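Long-range contacts in carbon dioxide concentrating mechanism protein (Nostoc sp., PDB 4N8X), which probably forms the pentameric vertices of the carboxysome shell, helping to close the polyhedral compartment in which RuBisCO is sequestered: residues Met1-Val6 / Asp53-Ile58; Leu24-Leu29 / Gln38-Ala43; Ile58-Ala63 / Val75-Val80. All coordinates share one frame; numbering follows the deposited sequence.

Contact 1 of 3, residues Met1-Val6 / Asp53-Ile58; sequences MQIAKV and DEWVLI
Lys-5 and Trp-55 face each other in a central antiparallel strand pair of the β-barrel of this CcmL/EutN-family subunit, where strand 2-11 runs beside strand 55-60. Gln-2 with Ile-58 and Ala-4 with Val-56 are hydrogen-bonded pairs, each closed by two backbone bonds, and the tightest of these joins Ile-58 N to Gln-2 O at 2.8 Å. Ile-3/Leu-57 lies between them and Lys-5/Trp-55 beyond Ala-4/Val-56, both non-hydrogen-bonded, with their side chains on one surface of the sheet. Here CG2 of Ile-3, set anti to the backbone N, reaches Trp-55 CE3 at 3.6 Å, while CG1 of the same residue meets Leu-57 CD2. At the pyrrole end of the indole, Lys-5 CG lies 4.0 Å from Trp-55 CD1. CG of this lysine stands opposite the backbone N (chi1 -178°) and the chain is extended beyond it; a water accepts from Trp-55 NE1 at 3.3 Å and, weakly, from Lys-5 NZ. Tyr-94 stacks on the indole, so an alanine here would probably leave Ile-3 CG2 and that tyrosine without their wall and the water without its indole donor. On the other surface, Ala-4 CB touches Ile-58 CD1 at 3.6 Å, and Val-6 CG2 meets Val-56 CG1 at about a right angle. At the start of the chain, the side-chain amide NE2 of Gln-2 is bound by Tyr-40 O of a neighbouring subunit. At the far end Val-6 N bonds Glu-54 O almost straight (172°), and Asp-53 N returns a bond of 2.7 Å to Val-6 O.

Contact 2 of 3, residues Leu24-Leu29 / Gln38-Ala43; sequences LLLLQL and QKYEVA
The Tyr-40 ring and the Gln-28 amide lie nearly parallel, their planes 11° apart, with the glutamine chain laid across one face of the phenol. CB of Gln-28 makes a CH-pi contact 4.0 Å from the centroid of the Tyr-40 ring; further out, CG sits above the rim and the amide carbon CD lies 3.6 Å from the Tyr-40 OH. Gln-28 follows the ring out to its hydroxyl because CG stands opposite the backbone N (chi1 176°) and the chain is straight beyond it. Its amide is fixed at both ends, NE2 giving to Leu-37 O and OE1 accepting from Arg-7 NH2. Leu-26 CD1 approaches the ring aslant, 4.0 Å from Tyr-40 CD2. This pair of strands, 24-30 and 39-44, forms the second half of the antiparallel meander that opens the OB-like barrel. Leu-25/Ala-43 and Leu-27/Glu-41 are its hydrogen-bonded pairs, and Leu-29 N adds a bond of 2.8 Å to Lys-39 O. On the surface away from the tyrosine, Leu-27 CD1 meets Ala-43 CB at 3.6 Å, and the leucine side chain also packs on Ala-4, Val-6, Ile-58 and Val-79. Glu-41 has CG wedged between its backbone N and carbonyl carbon (chi1 69°), which turns the chain across Leu-29 at about a right angle and brings OE1 to 3.7 Å from Leu-29 CD2. Its OE2 accepts from Met-1 N of a neighbouring subunit.

Contact 3 of 3, residues Ile58-Ala63 / Val75-Val80; sequences ISRGSA and VDAAVV
Charge draws Arg-60 and Asp-76 together in a salt bridge at one end of this strand pair, with NH2 of the arginine 2.8 Å from OD2 of the aspartate. The two side chains run alongside each other and point the same way, but the flat groups are turned 43° apart, and the hydrogen bond is weak because the N-H points well off the oxygen. Asp-76 OD1 lies instead over one face of the guanidinium, offset toward its rim. The carboxylate has further partners: OD2 accepts from Arg-60 N and OD1 from Met-1 N, both of one neighbouring subunit, so the aspartate joins charges and backbones across the interface.

The chain of Arg-60 bends at chi2 (109°, off a staggered position) and CD comes 3.1 Å from Asp-76 O, a crowded approach. That same oxygen takes the hydrogen of Gly-61 N at 2.7 Å, the donor standing well above the carbonyl plane.

Ser-59 and Ala-78 form the hydrogen-bonded antiparallel pair, with both bonds at 3.0 Å. Arg-60/Ala-77 and Ile-58/Val-79 flank it as non-hydrogen-bonded pairs.

Van der Waals contacts occur on both surfaces. Ala-77 CB sits between Ile-58 CG2, at 4.0 Å, and Arg-60 CD. On the reverse, Val-80 CG1 touches Ser-59 CB at 3.7 Å, while the serine hydroxyl bonds Pro-74 O of another neighbouring subunit.

Ser-62 touches Ser-62 of both neighbours, which is consistent with this end of the strands lying near the fivefold axis. The whole is an antiparallel strand pair of a β-barrel whose end is built into the subunit interfaces, as suits a pentameric shell vertex protein.

Overall arrangement
The three contacts follow neighbouring strands of one antiparallel sheet, in the order 39-44, 24-30, 2-11, 55-60, 77-88. Contact 2 is nested in the loop closed by contact 1, and contact 3 follows both, sharing Ile-58 with contact 1. Centres lie about 9 Å apart for contacts 1 and 2, and about 12 Å from each of these to contact 3. The sheet curls into a barrel: Ala-44, at the end of strand 39-44, bonds through its backbone to Ala-77 and Val-79, which brings contacts 2 and 3 together. Ile-58 packs on Leu-27 and Glu-41 inside that ring. Each contact also borders a neighbouring subunit, so the same sheet contributes to the pentamer interfaces.

Contact 1 of 3, residues Met1-Val6 / Asp53-Ile58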
# COMPACT_ATOMS: atom_id res chain seq x y z
N MET A 1 -3.77 9.95 -5.75
CA MET A 1 -2.56 10.73 -5.61
C MET A 1 -2.64 11.63 -4.39
O MET A 1 -3.70 12.08 -4.03
CB MET A 1 -2.38 11.62 -6.84
CG MET A 1 -2.03 10.85 -8.13
SD MET A 1 -3.42 9.92 -8.79
CE MET A 1 -4.40 11.19 -9.66
N GLN A 2 -1.49 11.90 -3.77
CA GLN A 2 -1.42 12.82 -2.65
C GLN A 2 -0.88 14.15 -3.12
O GLN A 2 -0.14 14.22 -4.10
CB GLN A 2 -0.53 12.24 -1.52
CG GLN A 2 -1.16 11.03 -0.75
CD GLN A 2 -2.58 11.30 -0.18
OE1 GLN A 2 -2.74 11.83 0.94
NE2 GLN A 2 -3.60 10.88 -0.92
N ILE A 3 -1.21 15.20 -2.37
CA ILE A 3 -0.72 16.56 -2.61
C ILE A 3 0.49 16.76 -1.71
O ILE A 3 0.47 16.36 -0.55
CB ILE A 3 -1.84 17.58 -2.21
CG1 ILE A 3 -3.05 17.38 -3.10
CG2 ILE A 3 -1.38 19.07 -2.31
CD1 ILE A 3 -4.30 17.94 -2.51
N ALA A 4 1.56 17.35 -2.23
CA ALA A 4 2.75 17.60 -1.43
C ALA A 4 3.43 18.88 -1.92
O ALA A 4 3.13 19.36 -2.99
CB ALA A 4 3.69 16.43 -1.51
N LYS A 5 4.34 19.43 -1.11
CA LYS A 5 5.07 20.66 -1.45
C LYS A 5 6.54 20.32 -1.64
O LYS A 5 7.16 19.60 -0.84
CB LYS A 5 4.89 21.69 -0.32
CG LYS A 5 5.54 23.06 -0.50
CD LYS A 5 5.47 23.85 0.85
CE LYS A 5 6.04 25.27 0.75
NZ LYS A 5 5.98 26.03 2.07
N VAL A 6 7.10 20.83 -2.73
CA VAL A 6 8.51 20.60 -3.05
C VAL A 6 9.37 21.39 -2.08
O VAL A 6 9.36 22.61 -2.06
CB VAL A 6 8.83 21.04 -4.49
CG1 VAL A 6 10.33 20.84 -4.79
CG2 VAL A 6 8.02 20.18 -5.47
N ASP A 53 9.05 24.87 -3.59
CA ASP A 53 7.85 25.33 -2.89
C ASP A 53 6.58 25.25 -3.70
O ASP A 53 5.53 25.67 -3.24
CB ASP A 53 8.06 26.75 -2.36
CG ASP A 53 9.16 26.80 -1.33
OD1 ASP A 53 9.31 25.81 -0.59
OD2 ASP A 53 9.89 27.79 -1.29
N GLU A 54 6.65 24.67 -4.90
CA GLU A 54 5.43 24.34 -5.63
C GLU A 54 4.70 23.17 -4.96
O GLU A 54 5.33 22.31 -4.34
CB GLU A 54 5.79 24.00 -7.09
CG GLU A 54 6.09 25.26 -7.89
CD GLU A 54 6.32 25.00 -9.37
OE1 GLU A 54 6.97 24.00 -9.69
OE2 GLU A 54 5.86 25.80 -10.21
N TRP A 55 3.37 23.18 -5.08
CA TRP A 55 2.52 22.04 -4.79
C TRP A 55 2.42 21.11 -6.01
O TRP A 55 2.23 21.54 -7.15
CB TRP A 55 1.12 22.52 -4.39
CG TRP A 55 1.07 23.14 -2.99
CD1 TRP A 55 2.09 23.77 -2.34
CD2 TRP A 55 -0.06 23.16 -2.10
NE1 TRP A 55 1.66 24.20 -1.08
CE2 TRP A 55 0.35 23.84 -0.92
CE3 TRP A 55 -1.37 22.69 -2.20
CZ2 TRP A 55 -0.52 24.05 0.16
CZ3 TRP A 55 -2.24 22.90 -1.10
CH2 TRP A 55 -1.79 23.57 0.05
N VAL A 56 2.51 19.82 -5.75
CA VAL A 56 2.52 18.84 -6.81
C VAL A 56 1.63 17.67 -6.38
O VAL A 56 1.31 17.53 -5.21
CB VAL A 56 3.96 18.33 -7.04
CG1 VAL A 56 4.84 19.47 -7.55
CG2 VAL A 56 4.54 17.76 -5.74
N LEU A 57 1.23 16.85 -7.35
CA LEU A 57 0.61 15.57 -7.08
C LEU A 57 1.67 14.48 -7.17
O LEU A 57 2.47 14.46 -8.11
CB LEU A 57 -0.48 15.30 -8.10
CG LEU A 57 -1.64 16.26 -8.01
CD1 LEU A 57 -2.49 16.07 -9.24
CD2 LEU A 57 -2.43 15.86 -6.76
N ILE A 58 1.63 13.56 -6.22
CA ILE A 58 2.50 12.39 -6.18
C ILE A 58 1.65 11.14 -6.45
O ILE A 58 0.62 10.95 -5.83
CB ILE A 58 3.07 12.23 -4.78
CG1 ILE A 58 3.92 13.45 -4.36
CG2 ILE A 58 4.00 10.98 -4.73
CD1 ILE A 58 4.53 13.24 -2.92
O HOH W 1 3.01 26.41 0.89

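Contact 2 of 3, residues Leu24-Leu29 / Gln38-Ala43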
# COMPACT_ATOMS: atom_id res chain seq x y z
N LEU A 24 15.71 13.27 -7.70
CA LEU A 24 14.91 12.90 -6.52
C LEU A 24 14.59 14.15 -5.73
O LEU A 24 15.50 14.93 -5.40
CB LEU A 24 15.72 11.96 -5.63
CG LEU A 24 16.19 10.77 -6.44
CD1 LEU A 24 17.30 10.07 -5.71
CD2 LEU A 24 14.99 9.84 -6.62
N LEU A 25 13.31 14.35 -5.43
CA LEU A 25 12.85 15.53 -4.69
C LEU A 25 12.39 15.16 -3.29
O LEU A 25 11.76 14.12 -3.10
CB LEU A 25 11.67 16.16 -5.40
CG LEU A 25 11.96 16.72 -6.80
CD1 LEU A 25 10.75 17.52 -7.31
CD2 LEU A 25 13.20 17.58 -6.78
N LEU A 26 12.66 16.03 -2.31
CA LEU A 26 12.11 15.85 -0.95
C LEU A 26 10.82 16.65 -0.87
O LEU A 26 10.82 17.89 -1.08
CB LEU A 26 13.11 16.38 0.10
CG LEU A 26 12.66 16.39 1.58
CD1 LEU A 26 12.48 14.95 2.14
CD2 LEU A 26 13.64 17.18 2.36
N LEU A 27 9.73 15.96 -0.57
CA LEU A 27 8.39 16.56 -0.55
C LEU A 27 7.76 16.51 0.85
O LEU A 27 7.98 15.56 1.60
CB LEU A 27 7.51 15.80 -1.54
CG LEU A 27 8.19 15.69 -2.92
CD1 LEU A 27 7.33 14.88 -3.89
CD2 LEU A 27 8.39 17.03 -3.53
N GLN A 28 7.01 17.56 1.21
CA GLN A 28 6.31 17.65 2.49
C GLN A 28 4.85 17.45 2.17
O GLN A 28 4.28 18.20 1.39
CB GLN A 28 6.55 19.03 3.14
CG GLN A 28 5.77 19.26 4.47
CD GLN A 28 6.01 20.62 5.08
OE1 GLN A 28 6.60 21.49 4.44
NE2 GLN A 28 5.54 20.83 6.34
N LEU A 29 4.24 16.44 2.80
CA LEU A 29 2.84 16.07 2.53
C LEU A 29 1.85 17.14 2.96
O LEU A 29 2.09 17.89 3.89
CB LEU A 29 2.50 14.73 3.21
CG LEU A 29 3.05 13.53 2.40
CD1 LEU A 29 2.59 13.62 0.98
CD2 LEU A 29 4.55 13.40 2.42
N GLN A 38 3.92 17.26 9.17
CA GLN A 38 5.33 16.94 9.42
C GLN A 38 5.64 15.52 8.95
O GLN A 38 6.22 14.72 9.68
CB GLN A 38 5.71 17.15 10.91
CG GLN A 38 5.56 18.62 11.38
CD GLN A 38 6.47 19.59 10.61
OE1 GLN A 38 7.50 19.18 10.08
NE2 GLN A 38 6.08 20.86 10.53
N LYS A 39 5.24 15.24 7.71
CA LYS A 39 5.44 13.97 7.05
C LYS A 39 6.04 14.29 5.70
O LYS A 39 5.52 15.16 4.98
CB LYS A 39 4.12 13.25 6.82
CG LYS A 39 3.43 12.80 8.09
CD LYS A 39 2.44 11.65 7.85
CE LYS A 39 1.43 11.53 9.01
NZ LYS A 39 0.81 10.17 9.12
N TYR A 40 7.10 13.56 5.34
CA TYR A 40 7.84 13.83 4.12
C TYR A 40 8.05 12.54 3.32
O TYR A 40 7.94 11.45 3.86
CB TYR A 40 9.22 14.41 4.45
CG TYR A 40 9.20 15.83 5.00
CD1 TYR A 40 8.73 16.09 6.29
CD2 TYR A 40 9.68 16.91 4.24
CE1 TYR A 40 8.73 17.39 6.81
CE2 TYR A 40 9.67 18.23 4.76
CZ TYR A 40 9.19 18.45 6.04
OH TYR A 40 9.17 19.72 6.60
N GLU A 41 8.36 12.67 2.05
CA GLU A 41 8.74 11.52 1.25
C GLU A 41 9.63 11.97 0.13
O GLU A 41 9.75 13.17 -0.11
CB GLU A 41 7.53 10.76 0.73
CG GLU A 41 6.69 11.43 -0.32
CD GLU A 41 5.38 10.64 -0.54
OE1 GLU A 41 4.77 10.22 0.46
OE2 GLU A 41 4.97 10.42 -1.69
N VAL A 42 10.26 11.01 -0.55
CA VAL A 42 11.13 11.30 -1.68
C VAL A 42 10.48 10.73 -2.90
O VAL A 42 10.10 9.55 -2.89
CB VAL A 42 12.51 10.66 -1.47
CG1 VAL A 42 13.48 11.03 -2.62
CG2 VAL A 42 13.06 11.10 -0.12
N ALA A 43 10.33 11.55 -3.95
CA ALA A 43 9.72 11.11 -5.21
C ALA A 43 10.64 11.43 -6.39
O ALA A 43 11.35 12.42 -6.37
CB ALA A 43 8.34 11.79 -5.42

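Contact 3 of 3, residues Ile58-Ala63 / Val75-Val80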
# COMPACT_ATOMS: atom_id res chain seq x y z
N ILE A 58 1.63 13.56 -6.22
CA ILE A 58 2.50 12.39 -6.18
C ILE A 58 1.65 11.14 -6.45
O ILE A 58 0.62 10.95 -5.83
CB ILE A 58 3.07 12.23 -4.78
CG1 ILE A 58 3.92 13.45 -4.36
CG2 ILE A 58 4.00 10.98 -4.73
CD1 ILE A 58 4.53 13.24 -2.92
N SER A 59 2.09 10.29 -7.38
CA SER A 59 1.51 8.96 -7.57
C SER A 59 2.44 7.97 -6.93
O SER A 59 3.67 8.08 -7.08
CB SER A 59 1.37 8.68 -9.07
OG SER A 59 0.18 9.28 -9.55
N ARG A 60 1.88 7.00 -6.20
CA ARG A 60 2.73 6.03 -5.46
C ARG A 60 2.49 4.62 -5.95
O ARG A 60 1.44 4.33 -6.57
CB ARG A 60 2.55 6.17 -3.91
CG ARG A 60 3.53 5.29 -2.98
CD ARG A 60 4.66 6.06 -2.15
NE ARG A 60 5.70 5.17 -1.57
CZ ARG A 60 6.71 5.52 -0.75
NH1 ARG A 60 6.91 6.78 -0.33
NH2 ARG A 60 7.57 4.58 -0.33
N GLY A 61 3.44 3.72 -5.70
CA GLY A 61 3.31 2.33 -6.12
C GLY A 61 3.67 2.19 -7.59
O GLY A 61 4.36 3.06 -8.13
N SER A 62 3.18 1.15 -8.24
CA SER A 62 3.50 0.88 -9.67
C SER A 62 3.08 2.02 -10.60
O SER A 62 3.63 2.16 -11.68
CB SER A 62 2.91 -0.47 -10.16
OG SER A 62 1.49 -0.52 -10.02
N ALA A 63 2.12 2.85 -10.17
CA ALA A 63 1.77 4.06 -10.93
C ALA A 63 3.04 4.87 -11.27
O ALA A 63 3.13 5.48 -12.31
CB ALA A 63 0.80 4.94 -10.13
N VAL A 75 11.22 2.87 -8.41
CA VAL A 75 10.65 4.09 -7.89
C VAL A 75 9.21 3.76 -7.52
O VAL A 75 8.50 3.08 -8.26
CB VAL A 75 10.71 5.21 -8.92
CG1 VAL A 75 12.16 5.47 -9.30
CG2 VAL A 75 9.96 4.80 -10.16
N ASP A 76 8.80 4.21 -6.34
CA ASP A 76 7.46 3.91 -5.88
C ASP A 76 6.73 5.19 -5.60
O ASP A 76 5.67 5.16 -4.99
CB ASP A 76 7.51 3.04 -4.62
CG ASP A 76 8.34 3.67 -3.50
OD1 ASP A 76 8.79 4.82 -3.68
OD2 ASP A 76 8.52 3.00 -2.44
N ALA A 77 7.33 6.32 -6.02
CA ALA A 77 6.73 7.66 -5.86
C ALA A 77 7.30 8.58 -6.91
O ALA A 77 8.53 8.60 -7.12
CB ALA A 77 6.96 8.25 -4.42
N ALA A 78 6.40 9.24 -7.64
CA ALA A 78 6.75 10.12 -8.75
C ALA A 78 5.90 11.39 -8.73
O ALA A 78 4.70 11.35 -8.41
CB ALA A 78 6.63 9.36 -10.13
N VAL A 79 6.51 12.51 -9.10
CA VAL A 79 5.78 13.74 -9.34
C VAL A 79 5.06 13.64 -10.68
O VAL A 79 5.66 13.30 -11.68
CB VAL A 79 6.73 14.95 -9.26
CG1 VAL A 79 6.04 16.22 -9.73
CG2 VAL A 79 7.26 15.10 -7.83
N VAL A 80 3.73 13.84 -10.69
CA VAL A 80 3.03 13.68 -11.95
C VAL A 80 2.41 14.97 -12.45
O VAL A 80 2.05 15.09 -13.62
CB VAL A 80 1.97 12.51 -11.91
CG1 VAL A 80 2.63 11.20 -11.54
CG2 VAL A 80 0.79 12.79 -10.94